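Cell surface protein (Putative S-layer protein) (Clostridioides difficile R20291, PDB 5NJL) probably serves as a cell-wall adhesin of the S-layer, a three-domain surface protein that shows cell adhesion in vitro. Local coordinates at residues Ile39-Val44 with Leu51-Asn56; Thr112-Thr117 with Gly121-Ala126; Thr167-Asp172 with Asn177-Thr182; Tyr264-Ala267 with Ala271-Leu274. All blocks are in the same frame, centred on the assembly; numbering follows the deposited sequence. Where two conformers were deposited one is given.

Contact 1 of 4, residues Ile39-Val44 with Leu51-Asn56; sequences IYEIKV and LKIITN. With SO4 (sulfate ion), chain K; SO4 (sulfate ion), chain Q.
A water joins Ile42 N, from which it accepts, to Ile54 O, to which it donates, where this antiparallel beta hairpin splays apart; the direct bond from Ile54 N to Ile42 O (3.0 Å) is kept beside it. The short segments of the two strands run 127° apart, far from a straight antiparallel pair. Val44 and Lys52 form a hydrogen-bonded pair, with Val44 N to Lys52 O at 2.9 Å, while Lys52 N meets Val44 O from well above its carbonyl plane. Lys43 and Ile53 make the neighbouring non-hydrogen-bonded pair. On the face of Ile42, Val44 and Ile54, apolar branches interlock. Ile54 CG1 sits between its backbone N and carbonyl carbon (chi1 64°), a rotamer that brings CD1 to 3.9 Å from Ile42 CG2 and 4.0 Å from Val44 CG2. Helices 14-25 and 57-65 pack on this face. The other face is more polar: the extended Lys43 chain lies across Ile53, with CG 3.8 Å from Ile53 CG1, and its ammonium makes a long ion pair with Glu41. Strand 52-54 is outermost in its sheet within the chain, and a sulfate, probably from the crystallisation liquor, takes a bond on that outer side: Ile53 N to O3 of the ion, 2.8 Å.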
loop_
_atom_site.group_PDB
_atom_site.type_symbol
_atom_site.label_atom_id
_atom_site.label_comp_id
_atom_site.label_asym_id
_atom_site.label_seq_id
_atom_site.Cartn_x
_atom_site.Cartn_y
_atom_site.Cartn_z
ATOM N N ILE A 39 -7.188 11.751 3.105
ATOM C CA ILE A 39 -6.019 10.940 2.765
ATOM C C ILE A 39 -6.428 9.501 2.444
ATOM O O ILE A 39 -5.811 8.883 1.603
ATOM C CB ILE A 39 -4.996 10.971 3.903
ATOM C CG1 ILE A 39 -4.422 12.382 4.047
ATOM C CG2 ILE A 39 -3.862 9.976 3.691
ATOM C CD1 ILE A 39 -3.795 12.630 5.393
ATOM N N TYR A 40 -7.477 8.995 3.098
ATOM C CA TYR A 40 -7.914 7.605 2.960
ATOM C C TYR A 40 -9.181 7.441 2.155
ATOM O O TYR A 40 -10.074 8.331 2.134
ATOM C CB TYR A 40 -8.032 6.954 4.350
ATOM C CG TYR A 40 -6.704 6.870 5.047
ATOM C CD1 TYR A 40 -5.836 5.780 4.819
ATOM C CD2 TYR A 40 -6.262 7.889 5.890
ATOM C CE1 TYR A 40 -4.592 5.720 5.425
ATOM C CE2 TYR A 40 -5.023 7.837 6.491
ATOM C CZ TYR A 40 -4.196 6.741 6.258
ATOM O OH TYR A 40 -2.968 6.690 6.851
ATOM N N GLU A 41 -9.224 6.320 1.420
ATOM C CA GLU A 41 -10.364 5.941 0.633
ATOM C C GLU A 41 -10.877 4.640 1.231
ATOM O O GLU A 41 -10.156 3.629 1.257
ATOM C CB GLU A 41 -10.022 5.729 -0.845
ATOM C CG GLU A 41 -11.230 5.437 -1.722
ATOM C CD GLU A 41 -10.890 5.369 -3.198
ATOM O OE1 GLU A 41 -10.557 6.402 -3.785
ATOM O OE2 GLU A 41 -10.958 4.284 -3.783
ATOM N N ILE A 42 -12.120 4.681 1.706
ATOM C CA ILE A 42 -12.736 3.514 2.343
ATOM C C ILE A 42 -13.830 3.031 1.426
ATOM O O ILE A 42 -14.658 3.830 0.942
ATOM C CB ILE A 42 -13.341 3.859 3.717
ATOM C CG1 ILE A 42 -12.343 4.608 4.585
ATOM C CG2 ILE A 42 -13.853 2.595 4.418
ATOM C CD1 ILE A 42 -11.056 3.880 4.871
ATOM N N LYS A 43 -13.835 1.728 1.157
ATOM C CA LYS A 43 -14.873 1.141 0.360
ATOM C C LYS A 43 -15.532 0.011 1.166
ATOM O O LYS A 43 -14.899 -0.618 2.009
ATOM C CB LYS A 43 -14.338 0.588 -0.956
ATOM C CG LYS A 43 -13.765 1.594 -1.928
ATOM C CD LYS A 43 -13.420 0.871 -3.222
ATOM C CE LYS A 43 -12.607 1.749 -4.149
ATOM N NZ LYS A 43 -12.606 1.173 -5.522
ATOM N N VAL A 44 -16.818 -0.158 0.946
ATOM C CA VAL A 44 -17.635 -1.153 1.687
ATOM C C VAL A 44 -18.571 -1.802 0.690
ATOM O O VAL A 44 -19.128 -1.128 -0.175
ATOM C CB VAL A 44 -18.473 -0.500 2.814
ATOM C CG1 VAL A 44 -19.216 -1.559 3.622
ATOM C CG2 VAL A 44 -17.582 0.293 3.743
ATOM N N LEU A 51 -17.929 -3.366 -4.196
ATOM C CA LEU A 51 -17.440 -2.365 -3.259
ATOM C C LEU A 51 -17.874 -0.972 -3.708
ATOM O O LEU A 51 -17.927 -0.682 -4.898
ATOM C CB LEU A 51 -15.919 -2.430 -3.148
ATOM C CG LEU A 51 -15.313 -3.702 -2.594
ATOM C CD1 LEU A 51 -13.800 -3.618 -2.699
ATOM C CD2 LEU A 51 -15.750 -3.943 -1.160
ATOM N N LYS A 52 -18.190 -0.118 -2.740
ATOM C CA LYS A 52 -18.556 1.270 -3.001
ATOM C C LYS A 52 -17.796 2.181 -2.060
ATOM O O LYS A 52 -17.638 1.862 -0.891
ATOM C CB LYS A 52 -20.053 1.445 -2.809
ATOM C CG LYS A 52 -20.837 0.954 -4.016
ATOM C CD LYS A 52 -22.196 0.387 -3.649
ATOM C CE LYS A 52 -22.957 0.003 -4.913
ATOM N NZ LYS A 52 -24.054 -0.957 -4.618
ATOM N N ILE A 53 -17.321 3.309 -2.583
ATOM C CA ILE A 53 -16.670 4.332 -1.789
ATOM C C ILE A 53 -17.698 4.927 -0.832
ATOM O O ILE A 53 -18.800 5.217 -1.227
ATOM C CB ILE A 53 -16.047 5.457 -2.669
ATOM C CG1 ILE A 53 -14.908 4.888 -3.540
ATOM C CG2 ILE A 53 -15.497 6.587 -1.797
ATOM C CD1 ILE A 53 -14.627 5.709 -4.795
ATOM N N ILE A 54 -17.327 5.076 0.429
ATOM C CA ILE A 54 -18.136 5.819 1.394
ATOM C C ILE A 54 -17.434 7.108 1.695
ATOM O O ILE A 54 -16.214 7.159 1.635
ATOM C CB ILE A 54 -18.404 5.012 2.688
ATOM C CG1 ILE A 54 -17.121 4.708 3.480
ATOM C CG2 ILE A 54 -19.114 3.723 2.315
ATOM C CD1 ILE A 54 -17.387 4.144 4.866
ATOM N N THR A 55 -18.194 8.154 2.013
ATOM C CA THR A 55 -17.616 9.450 2.367
ATOM C C THR A 55 -17.789 9.866 3.807
ATOM O O THR A 55 -17.184 10.870 4.225
ATOM C CB THR A 55 -18.194 10.558 1.480
ATOM O OG1 THR A 55 -19.636 10.559 1.585
ATOM C CG2 THR A 55 -17.767 10.317 0.031
ATOM N N ASN A 56 -18.591 9.100 4.569
ATOM C CA ASN A 56 -18.807 9.340 6.000
ATOM C C ASN A 56 -18.798 7.986 6.716
ATOM O O ASN A 56 -19.332 7.005 6.206
ATOM C CB ASN A 56 -20.167 10.026 6.279
ATOM C CG ASN A 56 -20.278 10.581 7.708
ATOM O OD1 ASN A 56 -20.518 9.850 8.701
ATOM N ND2 ASN A 56 -20.126 11.908 7.819
HETATM S S SO4 K . -17.955 4.151 -6.212
HETATM O O1 SO4 K . -19.287 3.495 -6.250
HETATM O O2 SO4 K . -18.081 5.548 -5.724
HETATM O O3 SO4 K . -17.066 3.385 -5.321
HETATM O O4 SO4 K . -17.354 4.164 -7.564
HETATM S S SO4 Q . -20.529 13.580 2.706
HETATM O O1 SO4 Q . -21.204 12.880 1.593
HETATM O O2 SO4 Q . -21.261 14.826 3.015
HETATM O O3 SO4 Q . -20.505 12.712 3.903
HETATM O O4 SO4 Q . -19.149 13.926 2.298
HETATM O O HOH W 1 -13.522 7.065 1.721
#

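Contact 2 of 4, residues Thr112-Thr117 with Gly121-Ala126; sequences TEKAKT and GIYKVA. With SO4 (sulfate ion), chain M.
Tyr123 reaches across to the C-terminal part of helix 101-115 and meets Lys114 and Ala115 there, so the contact between these neighbouring helical pieces rests on a single aromatic side chain. Van der Waals packing makes up the contact. The ring lies obliquely against the helix: Tyr123 CD1 comes to 3.8 Å from Ala115 CA, and Tyr123 CE1 lies 4.0 Å from Ala115 CB. Farther out, the phenol end rests beside the aliphatic part of Lys114, with Tyr123 OH 3.7 Å from Lys114 CB and 3.8 Å from Lys114 CD. Beyond these methylenes the lysine chain leads away, and its NZ makes a weak hydrogen bond to Ser110 OG. Leu166, Val128 and Glu118 also touch the Tyr123 side chain.

Hydrogen bonding is confined to each side. Thr117 N bonds to Lys114 O at 3.2 Å, and Lys124 N bonds to Gly121 O over the same distance in the weakly bonded helix that follows. Lys146 donates to the carbonyl oxygen of Tyr123.

Ionic contacts lie at the periphery. Lys116 and Glu113 form a salt bridge whose hydrogen bond is weak (Lys116 NZ to Glu113 OE2, 3.4 Å). Gly121 turns its N-H to a sulfate, probably from the crystallisation liquor, with Gly121 N to O1 of the ion at 3.2 Å and an almost straight 177°.

Shape and burial of the tyrosine ring, rather than directional polar bonds between the segments, thus fit helix 101-115 against the short helix 122-125 that leads into strand 126-133, while the charged groups remain around the margin.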
loop_
_atom_site.group_PDB
_atom_site.type_symbol
_atom_site.label_atom_id
_atom_site.label_comp_id
_atom_site.label_asym_id
_atom_site.label_seq_id
_atom_site.Cartn_x
_atom_site.Cartn_y
_atom_site.Cartn_z
ATOM N N THR A 112 24.551 11.973 -18.350
ATOM C CA THR A 112 25.702 11.910 -19.265
ATOM C C THR A 112 25.218 12.183 -20.709
ATOM O O THR A 112 25.810 12.984 -21.434
ATOM C CB THR A 112 26.400 10.549 -19.128
ATOM O OG1 THR A 112 26.881 10.406 -17.794
ATOM C CG2 THR A 112 27.559 10.377 -20.100
ATOM N N GLU A 113 24.088 11.579 -21.082
ATOM C CA GLU A 113 23.497 11.807 -22.405
ATOM C C GLU A 113 22.979 13.236 -22.547
ATOM O O GLU A 113 23.290 13.903 -23.520
ATOM C CB GLU A 113 22.401 10.772 -22.694
ATOM C CG GLU A 113 21.785 10.852 -24.094
ATOM C CD GLU A 113 22.735 10.457 -25.227
ATOM O OE1 GLU A 113 22.383 10.733 -26.400
ATOM O OE2 GLU A 113 23.821 9.873 -24.973
ATOM N N LYS A 114 22.217 13.719 -21.575
ATOM C CA LYS A 114 21.732 15.095 -21.607
ATOM C C LYS A 114 22.848 16.142 -21.698
ATOM O O LYS A 114 22.663 17.151 -22.367
ATOM C CB LYS A 114 20.855 15.424 -20.392
ATOM C CG LYS A 114 19.424 14.940 -20.474
ATOM C CD LYS A 114 18.757 15.142 -19.120
ATOM C CE LYS A 114 17.239 15.171 -19.189
ATOM N NZ LYS A 114 16.667 13.829 -19.437
ATOM N N ALA A 115 23.990 15.897 -21.054
ATOM C CA ALA A 115 25.087 16.868 -21.058
ATOM C C ALA A 115 25.676 17.112 -22.444
ATOM O O ALA A 115 26.220 18.185 -22.689
ATOM C CB ALA A 115 26.196 16.451 -20.104
ATOM N N LYS A 116 25.564 16.133 -23.335
ATOM C CA LYS A 116 26.016 16.305 -24.726
ATOM C C LYS A 116 25.321 17.439 -25.487
ATOM O O LYS A 116 25.948 18.056 -26.347
ATOM C CB LYS A 116 25.856 15.004 -25.505
ATOM C CG LYS A 116 26.806 13.917 -25.044
ATOM C CD LYS A 116 26.495 12.597 -25.705
ATOM C CE LYS A 116 27.403 11.522 -25.140
ATOM N NZ LYS A 116 27.077 10.213 -25.760
ATOM N N THR A 117 24.052 17.704 -25.184
ATOM C CA THR A 117 23.259 18.697 -25.932
ATOM C C THR A 117 22.540 19.758 -25.126
ATOM O O THR A 117 22.146 20.764 -25.694
ATOM C CB THR A 117 22.154 18.010 -26.780
ATOM O OG1 THR A 117 21.172 17.420 -25.916
ATOM C CG2 THR A 117 22.727 16.954 -27.682
ATOM N N GLY A 121 19.480 25.485 -17.639
ATOM C CA GLY A 121 19.883 25.429 -16.244
ATOM C C GLY A 121 21.385 25.272 -16.098
ATOM O O GLY A 121 22.161 25.958 -16.777
ATOM N N ILE A 122 21.792 24.301 -15.280
ATOM C CA ILE A 122 23.206 24.104 -14.952
ATOM C C ILE A 122 24.010 23.702 -16.192
ATOM O O ILE A 122 25.130 24.166 -16.374
ATOM C CB ILE A 122 23.374 23.102 -13.785
ATOM C CG1 ILE A 122 22.771 23.710 -12.518
ATOM C CG2 ILE A 122 24.852 22.764 -13.558
ATOM C CD1 ILE A 122 22.676 22.753 -11.341
ATOM N N TYR A 123 23.410 22.910 -17.082
ATOM C CA TYR A 123 24.093 22.467 -18.286
ATOM C C TYR A 123 24.609 23.599 -19.184
ATOM O O TYR A 123 25.614 23.416 -19.874
ATOM C CB TYR A 123 23.198 21.584 -19.139
ATOM C CG TYR A 123 22.761 20.282 -18.518
ATOM C CD1 TYR A 123 23.629 19.191 -18.461
ATOM C CD2 TYR A 123 21.449 20.111 -18.078
ATOM C CE1 TYR A 123 23.213 17.982 -17.932
ATOM C CE2 TYR A 123 21.013 18.898 -17.546
ATOM C CZ TYR A 123 21.890 17.843 -17.477
ATOM O OH TYR A 123 21.470 16.642 -16.956
ATOM N N LYS A 124 23.921 24.737 -19.163
ATOM C CA LYS A 124 24.319 25.912 -19.941
ATOM C C LYS A 124 25.638 26.528 -19.482
ATOM O O LYS A 124 26.399 27.018 -20.299
ATOM C CB LYS A 124 23.227 26.986 -19.864
ATOM C CG LYS A 124 23.402 28.134 -20.846
ATOM C CD LYS A 124 22.205 29.069 -20.786
ATOM C CE LYS A 124 22.380 30.259 -21.728
ATOM N NZ LYS A 124 22.470 29.866 -23.167
ATOM N N VAL A 125 25.882 26.522 -18.176
ATOM C CA VAL A 125 26.994 27.251 -17.584
ATOM C C VAL A 125 28.085 26.362 -16.986
ATOM O O VAL A 125 29.074 26.888 -16.473
ATOM C CB VAL A 125 26.470 28.230 -16.509
ATOM C CG1 VAL A 125 25.564 29.262 -17.180
ATOM C CG2 VAL A 125 25.758 27.497 -15.353
ATOM N N ALA A 126 27.901 25.039 -17.041
ATOM C CA ALA A 126 28.847 24.097 -16.427
ATOM C C ALA A 126 29.064 22.850 -17.258
ATOM O O ALA A 126 28.122 22.375 -17.917
ATOM C CB ALA A 126 28.364 23.725 -15.026
HETATM S S SO4 M . 18.759 28.759 -18.201
HETATM O O1 SO4 M . 17.662 27.881 -18.682
HETATM O O2 SO4 M . 18.635 30.095 -18.826
HETATM O O3 SO4 M . 18.697 28.892 -16.723
HETATM O O4 SO4 M . 20.074 28.191 -18.576
#

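Contact 3 of 4, residues Thr167-Asp172 with Asn177-Thr182; sequences TANPVD and NLDPST
Asn169 lays its side chain over the backbone of the returning segment, its CB 3.2 Å from Leu178 O. The amide, set beside the backbone N (chi1 -72°), reaches across to Pro180, with Asn169 OD1 3.5 Å from Pro180 CD. Next comes Pro170, whose carbonyl makes the one hydrogen bond between the segments: Leu178 N reaches Pro170 O at 2.8 Å, nearly along the C=O axis. The ring of Pro170 also meets that of Pro180, CD to CG 3.8 Å, and both prolines pack on Ile122 of helix 122-125. Val171 follows, pairing with Asn177 in a single backbone bridge, while its CG2 branch lies against the Asn177 amide oxygen. Asp172 crosses Leu178 at about a right angle, OD2 3.6 Å from Leu178 CD2; its other oxygen, OD1, accepts from Thr174 OG1 in the short connection between the segments. Beyond the crossing, Asp179 OD1 takes Ser181 N (3.0 Å) from above its carboxylate plane, while Asp179 O takes Thr182 N and Thr182 OG1. The result is an irregular chain reversal in a long loop between strands 152-158 and 199-200, finished by an Asx turn and a type I beta turn from Asp179 to Thr182.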
loop_
_atom_site.group_PDB
_atom_site.type_symbol
_atom_site.label_atom_id
_atom_site.label_comp_id
_atom_site.label_asym_id
_atom_site.label_seq_id
_atom_site.Cartn_x
_atom_site.Cartn_y
_atom_site.Cartn_z
ATOM N N THR A 167 18.469 20.935 -14.899
ATOM C CA THR A 167 17.836 22.087 -15.533
ATOM C C THR A 167 17.125 23.004 -14.534
ATOM O O THR A 167 16.845 24.150 -14.865
ATOM C CB THR A 167 16.833 21.696 -16.652
ATOM O OG1 THR A 167 15.671 21.101 -16.075
ATOM C CG2 THR A 167 17.458 20.737 -17.614
ATOM N N ALA A 168 16.832 22.518 -13.326
ATOM C CA ALA A 168 16.218 23.313 -12.284
ATOM C C ALA A 168 17.252 24.141 -11.502
ATOM O O ALA A 168 18.442 23.820 -11.435
ATOM C CB ALA A 168 15.435 22.424 -11.322
ATOM N N ASN A 169 16.754 25.184 -10.866
ATOM C CA ASN A 169 17.567 26.055 -10.038
ATOM C C ASN A 169 18.080 25.299 -8.825
ATOM O O ASN A 169 17.287 24.724 -8.075
ATOM C CB ASN A 169 16.731 27.246 -9.551
ATOM C CG ASN A 169 16.412 28.243 -10.652
ATOM O OD1 ASN A 169 16.749 28.059 -11.805
ATOM N ND2 ASN A 169 15.797 29.360 -10.260
ATOM N N PRO A 170 19.409 25.272 -8.627
ATOM C CA PRO A 170 19.912 24.680 -7.413
ATOM C C PRO A 170 19.737 25.637 -6.233
ATOM O O PRO A 170 19.318 26.769 -6.418
ATOM C CB PRO A 170 21.394 24.449 -7.741
ATOM C CG PRO A 170 21.731 25.586 -8.658
ATOM C CD PRO A 170 20.497 25.763 -9.490
ATOM N N VAL A 171 20.074 25.172 -5.045
ATOM C CA VAL A 171 19.981 25.929 -3.818
ATOM C C VAL A 171 21.357 26.284 -3.284
ATOM O O VAL A 171 22.255 25.430 -3.232
ATOM C CB VAL A 171 19.201 25.128 -2.766
ATOM C CG1 VAL A 171 19.077 25.876 -1.457
ATOM C CG2 VAL A 171 17.836 24.782 -3.325
ATOM N N ASP A 172 21.509 27.536 -2.857
ATOM C CA ASP A 172 22.749 28.009 -2.253
ATOM C C ASP A 172 22.651 28.058 -0.714
ATOM O O ASP A 172 21.663 27.575 -0.137
ATOM C CB ASP A 172 23.204 29.335 -2.922
ATOM C CG ASP A 172 22.445 30.585 -2.456
ATOM O OD1 ASP A 172 21.538 30.490 -1.594
ATOM O OD2 ASP A 172 22.772 31.698 -3.006
ATOM N N ASN A 177 16.641 29.204 -4.043
ATOM C CA ASN A 177 16.719 28.556 -5.358
ATOM C C ASN A 177 17.220 29.584 -6.369
ATOM O O ASN A 177 16.531 30.516 -6.737
ATOM C CB ASN A 177 15.358 27.944 -5.755
ATOM C CG ASN A 177 15.037 26.711 -4.937
ATOM O OD1 ASN A 177 15.427 25.608 -5.289
ATOM N ND2 ASN A 177 14.404 26.900 -3.816
ATOM N N LEU A 178 18.463 29.416 -6.764
ATOM C CA LEU A 178 19.240 30.425 -7.467
ATOM C C LEU A 178 19.286 30.102 -8.955
ATOM O O LEU A 178 19.437 28.955 -9.335
ATOM C CB LEU A 178 20.640 30.414 -6.811
ATOM C CG LEU A 178 21.658 31.453 -7.195
ATOM C CD1 LEU A 178 21.195 32.839 -6.773
ATOM C CD2 LEU A 178 23.001 31.108 -6.577
ATOM N N ASP A 179 19.098 31.096 -9.821
ATOM C CA ASP A 179 19.145 30.883 -11.259
ATOM C C ASP A 179 20.609 30.733 -11.734
ATOM O O ASP A 179 21.410 31.631 -11.508
ATOM C CB ASP A 179 18.454 32.058 -11.978
ATOM C CG ASP A 179 18.420 31.913 -13.489
ATOM O OD1 ASP A 179 18.983 30.982 -14.101
ATOM O OD2 ASP A 179 17.820 32.794 -14.120
ATOM N N PRO A 180 20.952 29.612 -12.399
ATOM C CA PRO A 180 22.352 29.415 -12.838
ATOM C C PRO A 180 22.857 30.421 -13.874
ATOM O O PRO A 180 24.058 30.557 -14.023
ATOM C CB PRO A 180 22.340 28.020 -13.467
ATOM C CG PRO A 180 21.151 27.343 -12.893
ATOM C CD PRO A 180 20.129 28.414 -12.671
ATOM N N SER A 181 21.951 31.078 -14.595
ATOM C CA SER A 181 22.299 32.142 -15.543
ATOM C C SER A 181 22.488 33.510 -14.864
ATOM O O SER A 181 22.787 34.477 -15.517
ATOM C CB SER A 181 21.231 32.228 -16.645
ATOM O OG SER A 181 19.969 32.617 -16.127
ATOM N N THR A 182 22.311 33.601 -13.547
ATOM C CA THR A 182 22.624 34.838 -12.823
ATOM C C THR A 182 24.098 35.191 -13.163
ATOM O O THR A 182 24.980 34.328 -13.100
ATOM C CB THR A 182 22.481 34.654 -11.289
ATOM O OG1 THR A 182 21.132 34.287 -10.944
ATOM C CG2 THR A 182 22.869 35.925 -10.534
#

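Contact 4 of 4, residues Tyr264-Ala267 with Ala271-Leu274; sequences YTDA and AIEL
One face of the Tyr264 ring is covered by Ile272, whose CB stands 3.9 Å from the ring centroid and only 16° off its normal, a CH-pi contact. At the ring edge, near its plane, lies Leu274 CB, 4.5 Å from Tyr264 CE1. The Tyr264 and Ile272 side chains run side by side and point the same way. A chi1 of 69° folds the Tyr264 ring over its cross-strand neighbour instead of extending it away. Ile272 then uses its CG2 branch against the outer part of the ring, 3.6 Å from Tyr264 CE1, while CG1 and CD1 lead to Asp266. Val237 of helix 232-238 touches both Tyr264 and Leu274, so this side of the sheet is packed beneath a helix.

Asp266, just past the strand, crosses Ile272 at about a right angle, its OD2 3.7 Å from Ile272 CD1. Its other carboxylate oxygen, OD1, accepts from Ser268 OG and Lys270 N, holding the turn closed from within.

The backbones supply the polar part. Tyr264 and Ile272 form a hydrogen-bonded antiparallel pair: Ile272 N to Tyr264 O measures 2.8 Å and Tyr264 N to Ile272 O 3.0 Å. Asn70 also donates to Ile272 O. Thr265 and Ala271 follow as the non-hydrogen-bonded pair nearest the turn. These features define the turn end of a beta hairpin, here joining strands 258-265 and 271-278 at the middle of a four-stranded mixed sheet, with an aromatic-aliphatic cross-strand pair on its helix-covered face.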
loop_
_atom_site.group_PDB
_atom_site.type_symbol
_atom_site.label_atom_id
_atom_site.label_comp_id
_atom_site.label_asym_id
_atom_site.label_seq_id
_atom_site.Cartn_x
_atom_site.Cartn_y
_atom_site.Cartn_z
ATOM N N TYR A 264 -23.920 -22.273 9.251
ATOM C CA TYR A 264 -25.164 -22.914 9.665
ATOM C C TYR A 264 -25.708 -22.275 10.932
ATOM O O TYR A 264 -24.990 -21.558 11.651
ATOM C CB TYR A 264 -24.954 -24.424 9.853
ATOM C CG TYR A 264 -24.097 -24.817 11.038
ATOM C CD1 TYR A 264 -22.714 -24.854 10.935
ATOM C CD2 TYR A 264 -24.674 -25.175 12.265
ATOM C CE1 TYR A 264 -21.930 -25.235 12.006
ATOM C CE2 TYR A 264 -23.889 -25.554 13.345
ATOM C CZ TYR A 264 -22.521 -25.575 13.209
ATOM O OH TYR A 264 -21.716 -25.950 14.249
ATOM N N THR A 265 -26.967 -22.578 11.209
ATOM C CA THR A 265 -27.617 -22.169 12.445
ATOM C C THR A 265 -27.627 -23.384 13.390
ATOM O O THR A 265 -28.099 -24.476 13.000
ATOM C CB THR A 265 -29.009 -21.660 12.128
ATOM O OG1 THR A 265 -28.876 -20.544 11.248
ATOM C CG2 THR A 265 -29.748 -21.206 13.375
ATOM N N ASP A 266 -27.077 -23.208 14.596
ATOM C CA ASP A 266 -26.902 -24.339 15.507
ATOM C C ASP A 266 -28.203 -24.645 16.233
ATOM O O ASP A 266 -29.239 -24.017 15.977
ATOM C CB ASP A 266 -25.666 -24.179 16.429
ATOM C CG ASP A 266 -25.880 -23.212 17.606
ATOM O OD1 ASP A 266 -27.023 -22.754 17.898
ATOM O OD2 ASP A 266 -24.849 -22.906 18.263
ATOM N N ALA A 267 -28.159 -25.642 17.101
ATOM C CA ALA A 267 -29.360 -26.102 17.820
ATOM C C ALA A 267 -30.057 -24.965 18.590
ATOM O O ALA A 267 -31.274 -24.947 18.660
ATOM C CB ALA A 267 -28.997 -27.247 18.765
ATOM N N ALA A 271 -25.901 -18.264 14.871
ATOM C CA ALA A 271 -25.224 -18.259 13.568
ATOM C C ALA A 271 -23.759 -18.668 13.742
ATOM O O ALA A 271 -22.988 -18.021 14.503
ATOM C CB ALA A 271 -25.294 -16.865 12.967
ATOM N N ILE A 272 -23.370 -19.733 13.054
ATOM C CA ILE A 272 -22.043 -20.304 13.162
ATOM C C ILE A 272 -21.394 -20.267 11.785
ATOM O O ILE A 272 -22.062 -20.486 10.768
ATOM C CB ILE A 272 -22.094 -21.776 13.619
ATOM C CG1 ILE A 272 -22.897 -21.939 14.918
ATOM C CG2 ILE A 272 -20.692 -22.373 13.724
ATOM C CD1 ILE A 272 -22.393 -21.182 16.117
ATOM N N GLU A 273 -20.088 -19.993 11.753
ATOM C CA GLU A 273 -19.305 -20.301 10.569
ATOM C C GLU A 273 -18.067 -21.064 10.945
ATOM O O GLU A 273 -17.186 -20.574 11.667
ATOM C CB GLU A 273 -18.898 -19.081 9.750
ATOM C CG GLU A 273 -18.263 -19.524 8.441
ATOM C CD GLU A 273 -17.491 -18.425 7.755
ATOM O OE1 GLU A 273 -16.425 -18.031 8.291
ATOM O OE2 GLU A 273 -17.952 -17.981 6.690
ATOM N N LEU A 274 -17.995 -22.260 10.394
ATOM C CA LEU A 274 -16.969 -23.199 10.728
ATOM C C LEU A 274 -16.043 -23.271 9.517
ATOM O O LEU A 274 -16.487 -23.572 8.415
ATOM C CB LEU A 274 -17.625 -24.554 10.992
ATOM C CG LEU A 274 -16.774 -25.653 11.609
ATOM C CD1 LEU A 274 -15.958 -25.147 12.793
ATOM C CD2 LEU A 274 -17.696 -26.801 12.018
#

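In the fold
Along the chain the four contacts follow one another without overlap, yet they are spread over an elongated molecule. Contact 1 lies in the five-stranded mixed sheet, about 15 Å from the chain centre. Contacts 2 and 3 occupy one end, their centres 14 Å apart, and touch where Pro180 meets Gly121 and Val125 and where Thr167 meets Tyr123. Contact 4 belongs to the separate four-stranded sheet, about 72 Å from contact 2 between centres and on the opposite side of the chain's centre. Contacts 1 and 4 are both hairpins, with centres 31 Å apart. Each contact joins segments close in sequence, and their spread along the molecule is consistent with the extended three-domain fold of Cwp2.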